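Local coordinates for lipase (PDB 3G7N), which hydrolyses triacylglycerols as a secreted alkaline lipase, releasing free fatty acids, at residues A[38-43]-A[103-108]; A[46-51]-A[59-64]; A[78-83]-A[95-100]; A[136-141]-A[156-161]. One frame throughout, in Å; residues are numbered along the deposited sequence.

Contact 1: A[38-43]-A[103-108]; sequences IYDLVT and WSAVHD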
loop_
_atom_site.group_PDB
_atom_site.type_symbol
_atom_site.label_atom_id
_atom_site.label_comp_id
_atom_site.label_asym_id
_atom_site.label_seq_id
_atom_site.Cartn_x
_atom_site.Cartn_y
_atom_site.Cartn_z
ATOM N N ILE A 38 10.566 -10.963 3.424
ATOM C CA ILE A 38 11.359 -9.755 3.194
ATOM C C ILE A 38 11.682 -9.077 4.534
ATOM O O ILE A 38 10.801 -8.887 5.370
ATOM C CB ILE A 38 10.545 -8.748 2.338
ATOM C CG1 ILE A 38 10.080 -9.386 1.020
ATOM C CG2 ILE A 38 11.356 -7.475 2.099
ATOM C CD1 ILE A 38 11.217 -9.829 0.094
ATOM N N TYR A 39 12.965 -8.818 4.783
ATOM C CA TYR A 39 13.360 -8.223 6.062
ATOM C C TYR A 39 14.560 -7.288 5.879
ATOM O O TYR A 39 15.463 -7.598 5.096
ATOM C CB TYR A 39 13.667 -9.339 7.066
ATOM C CG TYR A 39 13.973 -8.877 8.471
ATOM C CD1 TYR A 39 13.180 -7.927 9.107
ATOM C CD2 TYR A 39 14.995 -9.471 9.203
ATOM C CE1 TYR A 39 13.492 -7.470 10.378
ATOM C CE2 TYR A 39 15.300 -9.042 10.482
ATOM C CZ TYR A 39 14.535 -8.055 11.072
ATOM O OH TYR A 39 14.809 -7.669 12.365
ATOM N N ASP A 40 14.399 -6.045 6.330
ATOM C CA ASP A 40 15.538 -5.131 6.544
ATOM C C ASP A 40 15.563 -4.555 7.969
ATOM O O ASP A 40 14.679 -3.804 8.369
ATOM C CB ASP A 40 15.521 -3.986 5.513
ATOM C CG ASP A 40 16.796 -3.150 5.549
ATOM O OD1 ASP A 40 17.883 -3.724 5.335
ATOM O OD2 ASP A 40 16.715 -1.972 5.953
ATOM N N LEU A 41 16.565 -4.980 8.737
ATOM C CA LEU A 41 16.654 -4.713 10.171
ATOM C C LEU A 41 16.744 -3.215 10.456
ATOM O O LEU A 41 16.035 -2.686 11.316
ATOM C CB LEU A 41 17.891 -5.416 10.744
ATOM C CG LEU A 41 17.974 -6.937 10.579
ATOM C CD1 LEU A 41 19.396 -7.381 10.254
ATOM C CD2 LEU A 41 17.481 -7.626 11.840
ATOM N N VAL A 42 17.623 -2.544 9.722
ATOM C CA VAL A 42 17.992 -1.155 10.001
ATOM C C VAL A 42 16.849 -0.194 9.710
ATOM O O VAL A 42 16.544 0.685 10.531
ATOM C CB VAL A 42 19.248 -0.740 9.204
ATOM C CG1 VAL A 42 20.464 -1.464 9.741
ATOM C CG2 VAL A 42 19.073 -1.051 7.731
ATOM N N THR A 43 16.108 -0.485 8.638
ATOM C CA THR A 43 14.913 0.275 8.298
ATOM C C THR A 43 13.649 -0.372 8.878
ATOM O O THR A 43 12.554 0.197 8.794
ATOM C CB THR A 43 14.790 0.457 6.764
ATOM O OG1 THR A 43 14.583 -0.818 6.142
ATOM C CG2 THR A 43 16.064 1.070 6.189
ATOM N N TRP A 103 12.109 1.258 1.096
ATOM C CA TRP A 103 11.771 0.521 -0.134
ATOM C C TRP A 103 13.032 0.103 -0.897
ATOM O O TRP A 103 13.159 -1.033 -1.346
ATOM C CB TRP A 103 10.847 1.318 -1.048
ATOM C CG TRP A 103 10.500 0.544 -2.272
ATOM C CD1 TRP A 103 11.110 0.647 -3.505
ATOM C CD2 TRP A 103 9.726 -0.662 -2.312
ATOM N NE1 TRP A 103 10.724 -0.401 -4.311
ATOM C CE2 TRP A 103 9.836 -1.188 -3.616
ATOM C CE3 TRP A 103 8.886 -1.315 -1.385
ATOM C CZ2 TRP A 103 9.221 -2.378 -3.994
ATOM C CZ3 TRP A 103 8.232 -2.470 -1.777
ATOM C CH2 TRP A 103 8.387 -2.978 -3.088
ATOM N N SER A 104 13.979 1.028 -1.055
ATOM C CA SER A 104 15.169 0.746 -1.842
ATOM C C SER A 104 15.997 -0.366 -1.222
ATOM O O SER A 104 16.640 -1.130 -1.941
ATOM C CB SER A 104 16.003 2.020 -2.007
ATOM O OG SER A 104 16.604 2.390 -0.784
ATOM N N ALA A 105 15.886 -0.536 0.085
ATOM C CA ALA A 105 16.585 -1.621 0.781
ATOM C C ALA A 105 16.083 -2.998 0.346
ATOM O O ALA A 105 16.855 -3.958 0.353
ATOM C CB ALA A 105 16.481 -1.467 2.288
ATOM N N VAL A 106 14.787 -3.104 0.036
ATOM C CA VAL A 106 14.159 -4.399 -0.255
ATOM C C VAL A 106 13.775 -4.560 -1.711
ATOM O O VAL A 106 13.401 -5.660 -2.131
ATOM C CB VAL A 106 12.920 -4.657 0.638
ATOM C CG1 VAL A 106 13.319 -4.734 2.118
ATOM C CG2 VAL A 106 11.845 -3.584 0.420
ATOM N N HIS A 107 13.908 -3.491 -2.492
ATOM C CA HIS A 107 13.431 -3.454 -3.865
ATOM C C HIS A 107 13.956 -4.621 -4.691
ATOM O O HIS A 107 13.194 -5.305 -5.369
ATOM C CB HIS A 107 13.838 -2.122 -4.509
ATOM C CG HIS A 107 13.422 -1.981 -5.936
ATOM N ND1 HIS A 107 14.285 -2.150 -7.003
ATOM C CD2 HIS A 107 12.258 -1.543 -6.463
ATOM C CE1 HIS A 107 13.642 -1.888 -8.127
ATOM N NE2 HIS A 107 12.414 -1.493 -7.824
ATOM N N ASP A 108 15.278 -4.778 -4.747
ATOM C CA ASP A 108 15.853 -5.778 -5.649
ATOM C C ASP A 108 15.473 -7.203 -5.231
ATOM O O ASP A 108 15.185 -8.037 -6.090
ATOM C CB ASP A 108 17.379 -5.655 -5.737
ATOM C CG ASP A 108 17.829 -4.445 -6.530
ATOM O OD1 ASP A 108 17.142 -4.074 -7.497
ATOM O OD2 ASP A 108 19.034 -4.120 -6.426
#
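Ile38 and Asp40 pass the helix turn that carries Ala105 and Val106, the axes of strand 38-40 and helix 103-108 coming within 8.6 Å at 141° between their directions. The tightest touch is methyl to methyl: Ile38 CG2 presses on Val106 CG1 at 3.4 Å, closer than carbons usually pack, and the two side chains cross obliquely. Ile38 presents this branch because CG2 stands anti to the backbone N, while CG1 (chi1 -56°) takes the place beside it. Two residues on, Asp40 rests its CB against the same Val106 methyl, and its carboxylate lies beside the Ala105 methyl, with CG 3.7 Å from Ala105 CB. That carboxylate also holds the turn that follows the strand: Asp40 OD2 accepts the backbone N of Thr43 at 3.1 Å, an Asx motif, with the donor arriving from above the carboxylate plane. Thr43 OG1 comes to 4.3 Å from Ala105 CB, a loose touch. Beyond these residues, Ile38 reaches on to Thr109 and Ile110 of helix 97-120 and to Val49 of strand 45-52, Val106 also meets Thr45, and Trp103 packs against Ile140, Ala141 and Ala144 of helix 133-148.

Contact 2: A[46-51]-A[59-64]; sequences NGFVGY and AVIMRG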
loop_
_atom_site.group_PDB
_atom_site.type_symbol
_atom_site.label_atom_id
_atom_site.label_comp_id
_atom_site.label_asym_id
_atom_site.label_seq_id
_atom_site.Cartn_x
_atom_site.Cartn_y
_atom_site.Cartn_z
ATOM N N ASN A 46 9.628 -4.950 6.708
ATOM C CA ASN A 46 9.241 -6.342 6.721
ATOM C C ASN A 46 8.127 -6.523 5.719
ATOM O O ASN A 46 7.303 -5.635 5.519
ATOM C CB ASN A 46 8.740 -6.724 8.118
ATOM C CG ASN A 46 9.862 -6.889 9.113
ATOM O OD1 ASN A 46 10.330 -8.006 9.351
ATOM N ND2 ASN A 46 10.261 -5.790 9.749
ATOM N N GLY A 47 8.063 -7.700 5.124
ATOM C CA GLY A 47 6.904 -8.026 4.312
ATOM C C GLY A 47 7.021 -9.433 3.788
ATOM O O GLY A 47 7.871 -10.199 4.249
ATOM N N PHE A 48 6.192 -9.742 2.795
ATOM C CA PHE A 48 6.052 -11.101 2.275
ATOM C C PHE A 48 5.943 -10.963 0.778
ATOM O O PHE A 48 5.235 -10.084 0.287
ATOM C CB PHE A 48 4.688 -11.710 2.682
ATOM C CG PHE A 48 4.409 -11.759 4.144
ATOM C CD1 PHE A 48 5.380 -12.191 5.036
ATOM C CD2 PHE A 48 3.087 -11.657 4.590
ATOM C CE1 PHE A 48 5.062 -12.414 6.369
ATOM C CE2 PHE A 48 2.760 -11.903 5.918
ATOM C CZ PHE A 48 3.757 -12.263 6.810
ATOM N N VAL A 49 6.435 -11.965 0.067
ATOM C CA VAL A 49 6.081 -12.168 -1.340
ATOM C C VAL A 49 5.559 -13.573 -1.495
ATOM O O VAL A 49 5.987 -14.489 -0.785
ATOM C CB VAL A 49 7.299 -11.971 -2.271
ATOM C CG1 VAL A 49 6.864 -12.086 -3.733
ATOM C CG2 VAL A 49 7.916 -10.593 -2.022
ATOM N N GLY A 50 4.516 -13.731 -2.300
ATOM C CA GLY A 50 4.018 -15.080 -2.564
ATOM C C GLY A 50 2.961 -15.056 -3.644
ATOM O O GLY A 50 2.956 -14.168 -4.481
ATOM N N TYR A 51 2.153 -16.108 -3.678
ATOM C CA TYR A 51 1.177 -16.280 -4.752
ATOM C C TYR A 51 -0.130 -16.795 -4.174
ATOM O O TYR A 51 -0.157 -17.511 -3.175
ATOM C CB TYR A 51 1.697 -17.237 -5.840
ATOM C CG TYR A 51 1.910 -18.639 -5.379
ATOM C CD1 TYR A 51 0.896 -19.582 -5.490
ATOM C CD2 TYR A 51 3.100 -19.028 -4.779
ATOM C CE1 TYR A 51 1.070 -20.879 -5.031
ATOM C CE2 TYR A 51 3.274 -20.307 -4.274
ATOM C CZ TYR A 51 2.256 -21.235 -4.405
ATOM O OH TYR A 51 2.421 -22.514 -3.906
ATOM N N ALA A 59 1.745 -11.685 -5.110
ATOM C CA ALA A 59 1.440 -10.631 -4.131
ATOM C C ALA A 59 2.701 -10.194 -3.403
ATOM O O ALA A 59 3.529 -11.012 -2.996
ATOM C CB ALA A 59 0.439 -11.152 -3.122
ATOM N N VAL A 60 2.790 -8.885 -3.210
ATOM C CA VAL A 60 3.792 -8.247 -2.350
ATOM C C VAL A 60 3.071 -7.553 -1.200
ATOM O O VAL A 60 2.288 -6.615 -1.426
ATOM C CB VAL A 60 4.603 -7.200 -3.139
ATOM C CG1 VAL A 60 5.617 -6.519 -2.233
ATOM C CG2 VAL A 60 5.298 -7.839 -4.371
ATOM N N ILE A 61 3.294 -8.033 0.019
ATOM C CA ILE A 61 2.534 -7.559 1.180
ATOM C C ILE A 61 3.529 -6.929 2.147
ATOM O O ILE A 61 4.447 -7.603 2.624
ATOM C CB ILE A 61 1.816 -8.712 1.891
ATOM C CG1 ILE A 61 0.941 -9.520 0.924
ATOM C CG2 ILE A 61 0.954 -8.171 3.029
ATOM C CD1 ILE A 61 0.423 -10.832 1.517
ATOM N N MET A 62 3.402 -5.625 2.360
ATOM C CA MET A 62 4.357 -4.895 3.187
ATOM C C MET A 62 3.788 -4.612 4.563
ATOM O O MET A 62 2.638 -4.198 4.704
ATOM C CB MET A 62 4.730 -3.578 2.526
ATOM C CG MET A 62 5.422 -3.765 1.149
ATOM S SD MET A 62 6.817 -4.939 1.138
ATOM C CE MET A 62 7.991 -4.074 2.189
ATOM N N ARG A 63 4.626 -4.783 5.575
ATOM C CA ARG A 63 4.225 -4.457 6.948
ATOM C C ARG A 63 4.398 -2.975 7.199
ATOM O O ARG A 63 5.418 -2.393 6.801
ATOM C CB ARG A 63 5.025 -5.278 7.954
ATOM C CG ARG A 63 4.430 -5.233 9.360
ATOM C CD ARG A 63 5.386 -5.817 10.363
ATOM N NE ARG A 63 6.486 -4.897 10.601
ATOM C CZ ARG A 63 7.624 -5.231 11.190
ATOM N NH1 ARG A 63 7.696 -6.351 11.902
ATOM N NH2 ARG A 63 8.607 -4.351 11.248
ATOM N N GLY A 64 3.527 -2.410 8.041
ATOM C CA GLY A 64 3.789 -1.113 8.674
ATOM C C GLY A 64 4.838 -1.184 9.791
ATOM O O GLY A 64 5.544 -2.187 9.960
HETATM O O HOH W 1 8.138 -2.433 6.799
#
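Phe48 and Ile61 form one rung of the antiparallel hairpin of strands 45-52 and 57-62, neighbours in the central sheet of this alpha/beta hydrolase. They are a hydrogen-bonded pair, Phe48 N giving to Ile61 O and Ile61 N to Phe48 O, both at 2.8 Å; Gly50 and Ala59 make the next such pair. On the face they share, Ile61 CD1 comes to the edge of the Phe48 ring, 4.1 Å from CD2. Ile61 touches Ala21 of helix 8-23, whereas Val49 and Val60 turn the other way, onto helix 97-120. A CB at Gly47 would clash with Ile61 O and Met62 SD, so glycine allows the 4.2 Å CA-CA pairing with Met62, whose CE comes to 3.7 Å from Asn46 O. Arg63 N donates to Asn46 O, and a water bridges Asn46 N and Arg63 O. The side chains lie side by side, Asn46 CG 3.3 Å above one face of the Arg63 guanidinium and the planes 39° apart. Arg63 NE donates to Gly64 O at 2.9 Å, and NH2 forms a salt bridge with Asp44. A leucine in place of Arg63 would probably leave the Asp44 carboxylate without its mate and Gly64 O without this donor. The amide thus packs inclined over the guanidinium; Asn46 ND2 and Arg63 NH2, 2.7 Å apart, are two donors, not a hydrogen bond, and Asp44 and Gly64 fix the arginine's rotation.

Contact 3: A[78-83]-A[95-100]; sequences ALITPE and IMRGVH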
loop_
_atom_site.group_PDB
_atom_site.type_symbol
_atom_site.label_atom_id
_atom_site.label_comp_id
_atom_site.label_asym_id
_atom_site.label_seq_id
_atom_site.Cartn_x
_atom_site.Cartn_y
_atom_site.Cartn_z
ATOM N N ALA A 78 12.498 14.644 4.253
ATOM C CA ALA A 78 13.306 15.269 3.207
ATOM C C ALA A 78 12.981 14.658 1.847
ATOM O O ALA A 78 13.041 13.436 1.677
ATOM C CB ALA A 78 14.779 15.119 3.524
ATOM N N LEU A 79 12.681 15.500 0.866
ATOM C CA LEU A 79 12.441 15.017 -0.494
ATOM C C LEU A 79 13.755 14.767 -1.197
ATOM O O LEU A 79 14.636 15.643 -1.224
ATOM C CB LEU A 79 11.602 16.022 -1.278
ATOM C CG LEU A 79 10.130 16.140 -0.886
ATOM C CD1 LEU A 79 9.423 17.216 -1.703
ATOM C CD2 LEU A 79 9.403 14.790 -1.045
ATOM N N ILE A 80 13.860 13.603 -1.828
ATOM C CA ILE A 80 15.060 13.229 -2.561
ATOM C C ILE A 80 14.725 12.716 -3.952
ATOM O O ILE A 80 13.559 12.455 -4.281
ATOM C CB ILE A 80 15.936 12.216 -1.802
ATOM C CG1 ILE A 80 15.138 10.958 -1.444
ATOM C CG2 ILE A 80 16.446 12.822 -0.503
ATOM C CD1 ILE A 80 14.766 10.112 -2.632
ATOM N N THR A 81 15.733 12.721 -4.817
ATOM C CA THR A 81 15.623 12.110 -6.130
ATOM C C THR A 81 15.740 10.601 -6.001
ATOM O O THR A 81 16.753 10.090 -5.527
ATOM C CB THR A 81 16.722 12.644 -7.067
ATOM O OG1 THR A 81 16.546 14.057 -7.221
ATOM C CG2 THR A 81 16.628 11.969 -8.429
ATOM N N PRO A 82 14.665 9.876 -6.343
ATOM C CA PRO A 82 14.711 8.432 -6.132
ATOM C C PRO A 82 15.471 7.729 -7.245
ATOM O O PRO A 82 15.522 8.223 -8.374
ATOM C CB PRO A 82 13.240 8.031 -6.190
ATOM C CG PRO A 82 12.608 9.041 -7.043
ATOM C CD PRO A 82 13.346 10.334 -6.808
ATOM N N GLU A 83 15.953 6.533 -6.940
ATOM C CA GLU A 83 16.642 5.689 -7.903
ATOM C C GLU A 83 16.334 4.235 -7.552
ATOM O O GLU A 83 16.641 3.786 -6.447
ATOM C CB GLU A 83 18.152 5.949 -7.836
ATOM C CG GLU A 83 18.985 5.050 -8.735
ATOM C CD GLU A 83 20.327 5.664 -9.106
ATOM O OE1 GLU A 83 20.853 6.486 -8.321
ATOM O OE2 GLU A 83 20.857 5.316 -10.184
ATOM N N ILE A 95 10.649 12.031 -3.795
ATOM C CA ILE A 95 9.948 11.190 -2.814
ATOM C C ILE A 95 10.644 11.382 -1.478
ATOM O O ILE A 95 11.853 11.621 -1.414
ATOM C CB ILE A 95 10.036 9.683 -3.225
ATOM C CG1 ILE A 95 9.400 9.460 -4.603
ATOM C CG2 ILE A 95 9.393 8.792 -2.174
ATOM C CD1 ILE A 95 9.573 8.021 -5.132
ATOM N N MET A 96 9.889 11.265 -0.389
ATOM C CA MET A 96 10.496 11.423 0.904
ATOM C C MET A 96 11.487 10.300 1.207
ATOM O O MET A 96 11.222 9.119 0.926
ATOM C CB MET A 96 9.413 11.528 1.988
ATOM C CG MET A 96 8.474 10.329 2.087
ATOM S SD MET A 96 7.087 10.605 3.227
ATOM C CE MET A 96 7.896 10.278 4.778
ATOM N N ARG A 97 12.606 10.641 1.843
ATOM C CA ARG A 97 13.633 9.661 2.134
ATOM C C ARG A 97 13.093 8.570 3.055
ATOM O O ARG A 97 13.504 7.413 2.979
ATOM C CB ARG A 97 14.866 10.331 2.751
ATOM C CG ARG A 97 16.011 9.361 2.967
ATOM C CD ARG A 97 17.219 10.015 3.635
ATOM N NE ARG A 97 17.891 10.961 2.756
ATOM C CZ ARG A 97 17.997 12.262 3.009
ATOM N NH1 ARG A 97 17.436 12.782 4.096
ATOM N NH2 ARG A 97 18.678 13.045 2.184
ATOM N N GLY A 98 12.222 8.946 3.988
ATOM C CA GLY A 98 11.672 7.985 4.938
ATOM C C GLY A 98 10.853 6.859 4.340
ATOM O O GLY A 98 10.560 5.887 5.039
ATOM N N VAL A 99 10.480 6.974 3.067
ATOM C CA VAL A 99 9.853 5.863 2.343
ATOM C C VAL A 99 10.779 5.303 1.268
ATOM O O VAL A 99 10.870 4.089 1.108
ATOM C CB VAL A 99 8.493 6.277 1.749
ATOM C CG1 VAL A 99 7.863 5.126 0.960
ATOM C CG2 VAL A 99 7.567 6.723 2.867
ATOM N N HIS A 100 11.475 6.166 0.524
ATOM C CA HIS A 100 12.433 5.670 -0.454
ATOM C C HIS A 100 13.510 4.800 0.160
ATOM O O HIS A 100 13.892 3.779 -0.434
ATOM C CB HIS A 100 13.043 6.821 -1.253
ATOM C CG HIS A 100 14.093 6.384 -2.232
ATOM N ND1 HIS A 100 13.798 5.881 -3.482
ATOM C CD2 HIS A 100 15.421 6.213 -2.066
ATOM C CE1 HIS A 100 14.924 5.540 -4.092
ATOM N NE2 HIS A 100 15.928 5.800 -3.276
#
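Arg97 N donates to Ala78 O at 2.8 Å, and Met96 CA adds a weaker CA-H...O contact to the same oxygen at 3.3 Å. Ile80 CG2 lies over one face of the Arg97 guanidinium, 3.5 Å from NH2, the two side chains crossing at about a right angle, and NH1 is salt-bridged to Asp76. Ile80 and Ile95 exchange backbone bonds as the hydrogen-bonded pair of a two-stranded antiparallel ladder that leads straight into helix 97-120; Met96 is the N-cap, and its O accepts from Val99 N and His100 N. With CG1 in the crowded position between N and the carbonyl carbon (chi1 56°), Ile80 carries CD1 over the His100 ring, a CH-pi contact 4.2 Å from the ring centroid and 27° off its normal. Pro82 CB approaches His100 ND1 at 3.5 Å, and this buried nitrogen has no polar partner in the model. Replacing His100 by alanine would remove the ring and is likely to leave a gap beside Ile80 CD1 and Pro82 CB. Deeper in, the Pro82 and Ile95 side chains also cross at about a right angle, Pro82 CG 3.7 Å from Ile95 CD1, and Ile95 continues to Ile140 of helix 133-148.

Contact 4: A[136-141]-A[156-161]; sequences ALTSIA and SNALNA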
loop_
_atom_site.group_PDB
_atom_site.type_symbol
_atom_site.label_atom_id
_atom_site.label_comp_id
_atom_site.label_asym_id
_atom_site.label_seq_id
_atom_site.Cartn_x
_atom_site.Cartn_y
_atom_site.Cartn_z
ATOM N N ALA A 136 2.286 3.285 2.569
ATOM C CA ALA A 136 3.203 4.216 1.909
ATOM C C ALA A 136 4.196 3.418 1.064
ATOM O O ALA A 136 4.516 3.802 -0.080
ATOM C CB ALA A 136 3.922 5.095 2.943
ATOM N N LEU A 137 4.713 2.316 1.602
ATOM C CA LEU A 137 5.600 1.455 0.831
ATOM C C LEU A 137 4.901 0.894 -0.406
ATOM O O LEU A 137 5.511 0.807 -1.474
ATOM C CB LEU A 137 6.171 0.322 1.693
ATOM C CG LEU A 137 7.157 0.772 2.782
ATOM C CD1 LEU A 137 7.344 -0.311 3.856
ATOM C CD2 LEU A 137 8.486 1.177 2.157
ATOM N N THR A 138 3.630 0.518 -0.269
ATOM C CA THR A 138 2.861 -0.010 -1.385
ATOM C C THR A 138 2.696 1.046 -2.478
ATOM O O THR A 138 2.663 0.700 -3.680
ATOM C CB THR A 138 1.491 -0.479 -0.878
ATOM O OG1 THR A 138 1.671 -1.616 -0.039
ATOM C CG2 THR A 138 0.543 -0.871 -2.005
ATOM N N SER A 139 2.664 2.327 -2.118
ATOM C CA SER A 139 2.546 3.372 -3.130
ATOM C C SER A 139 3.790 3.496 -3.994
ATOM O O SER A 139 3.687 3.905 -5.164
ATOM C CB SER A 139 2.124 4.715 -2.509
ATOM O OG SER A 139 3.190 5.375 -1.860
ATOM N N ILE A 140 4.951 3.121 -3.472
ATOM C CA ILE A 140 6.136 3.002 -4.306
ATOM C C ILE A 140 6.232 1.633 -4.959
ATOM O O ILE A 140 6.604 1.545 -6.140
ATOM C CB ILE A 140 7.439 3.416 -3.555
ATOM C CG1 ILE A 140 8.651 3.318 -4.495
ATOM C CG2 ILE A 140 7.622 2.668 -2.252
ATOM C CD1 ILE A 140 8.588 4.270 -5.694
ATOM N N ALA A 141 5.849 0.565 -4.246
ATOM C CA ALA A 141 5.795 -0.767 -4.864
ATOM C C ALA A 141 4.981 -0.800 -6.145
ATOM O O ALA A 141 5.362 -1.461 -7.121
ATOM C CB ALA A 141 5.248 -1.804 -3.878
ATOM N N SER A 156 -2.867 -2.396 -6.774
ATOM C CA SER A 156 -2.202 -2.161 -5.501
ATOM C C SER A 156 -3.186 -1.496 -4.547
ATOM O O SER A 156 -3.913 -0.558 -4.944
ATOM C CB SER A 156 -0.982 -1.258 -5.702
ATOM O OG SER A 156 -0.036 -1.868 -6.598
ATOM N N ASN A 157 -3.179 -1.931 -3.287
ATOM C CA ASN A 157 -4.081 -1.393 -2.257
ATOM C C ASN A 157 -3.284 -0.886 -1.072
ATOM O O ASN A 157 -2.763 -1.689 -0.291
ATOM C CB ASN A 157 -5.054 -2.479 -1.797
ATOM C CG ASN A 157 -6.000 -2.916 -2.900
ATOM O OD1 ASN A 157 -6.751 -2.109 -3.437
ATOM N ND2 ASN A 157 -5.959 -4.204 -3.243
ATOM N N ALA A 158 -3.100 0.431 -1.022
ATOM C CA ALA A 158 -2.430 1.070 0.115
ATOM C C ALA A 158 -3.486 1.476 1.132
ATOM O O ALA A 158 -4.406 2.237 0.794
ATOM C CB ALA A 158 -1.657 2.304 -0.343
ATOM N N LEU A 159 -3.385 0.959 2.354
ATOM C CA LEU A 159 -4.383 1.245 3.380
ATOM C C LEU A 159 -3.858 2.267 4.379
ATOM O O LEU A 159 -2.728 2.156 4.883
ATOM C CB LEU A 159 -4.777 -0.033 4.113
ATOM C CG LEU A 159 -5.245 -1.165 3.179
ATOM C CD1 LEU A 159 -5.582 -2.401 4.007
ATOM C CD2 LEU A 159 -6.438 -0.761 2.313
ATOM N N ASN A 160 -4.674 3.275 4.648
ATOM C CA ASN A 160 -4.396 4.233 5.725
ATOM C C ASN A 160 -3.028 4.907 5.549
ATOM O O ASN A 160 -2.290 5.093 6.520
ATOM C CB ASN A 160 -4.508 3.580 7.127
ATOM C CG ASN A 160 -5.884 2.961 7.394
ATOM O OD1 ASN A 160 -6.544 2.468 6.469
ATOM N ND2 ASN A 160 -6.306 2.932 8.650
ATOM N N ALA A 161 -2.715 5.305 4.317
ATOM C CA ALA A 161 -1.380 5.780 3.954
ATOM C C ALA A 161 -1.272 7.284 3.896
ATOM O O ALA A 161 -2.163 7.966 3.411
ATOM C CB ALA A 161 -0.945 5.195 2.627
#
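Thr138 lays its methyl over the backbone of strand 156-159, with CG2 3.8 Å from Asn157 O and 4.0 Å from Ser156 CB. The Ala158 methyl lies a little farther along the strand, its CB 4.2 Å from the same Thr138 CG2. The branches of the threonine are sorted by its first torsion: CG2 stands anti to the backbone N and faces the strand, while OG1 (chi1 -68°) turns back along the helix and bonds to Gly134 O. Ser156 likewise finds its polar partner in the helix, OG bonding to His142 ND1. Between the segments themselves, methyls meet backbone and small side chains by van der Waals contact. This is the second half of the beta-alpha-beta crossover from strand 125-131 through helix 133-148 to strand 154-159, the unit that in alpha/beta hydrolases carries the nucleophile elbow, here with Ser132 as nucleophile between strand and helix. Helix 136-141 and strand 156-159 run nearly antiparallel, at 157°, their axes 7.2 Å apart at the closest, a spacing that such small side chains allow. Nearer the elbow, Ala161 CB reaches Ala136 N at 3.8 Å, and the Ala161 side chain lies about 7 Å from those of both Ser132 and His241. Ser139 OG donates to Ala136 O at 2.7 Å, one turn back, tucking that hydroxyl against its own helix. On the far side of the strand, Asn157 bonds through OD1 to Asn181 ND2 of the next strand, and Leu159 packs on Ala15 and Ser18 of helix 8-23.

Contacts 2 and 3 are both nested in the chain loop that contact 1 closes, and contact 4 follows. Contacts 1, 2 and 4 reach the central sheet; contacts 1 and 2, centres 12 Å apart, adjoin where strands 32-40 and 45-52 pair. Helix 97-120 serves contacts 1 and 3: its start is tied to the small outer ladder, and its next turns pack on strand 32-40. The centre of contact 4 is about 2 Å from that of the molecule, 11 Å from that of contact 2 and 15 Å from those of contacts 1 and 3. Its Leu137 and Ile140 meet Met62, Val99 and Trp103, so the helix behind the nucleophile touches all three other contacts.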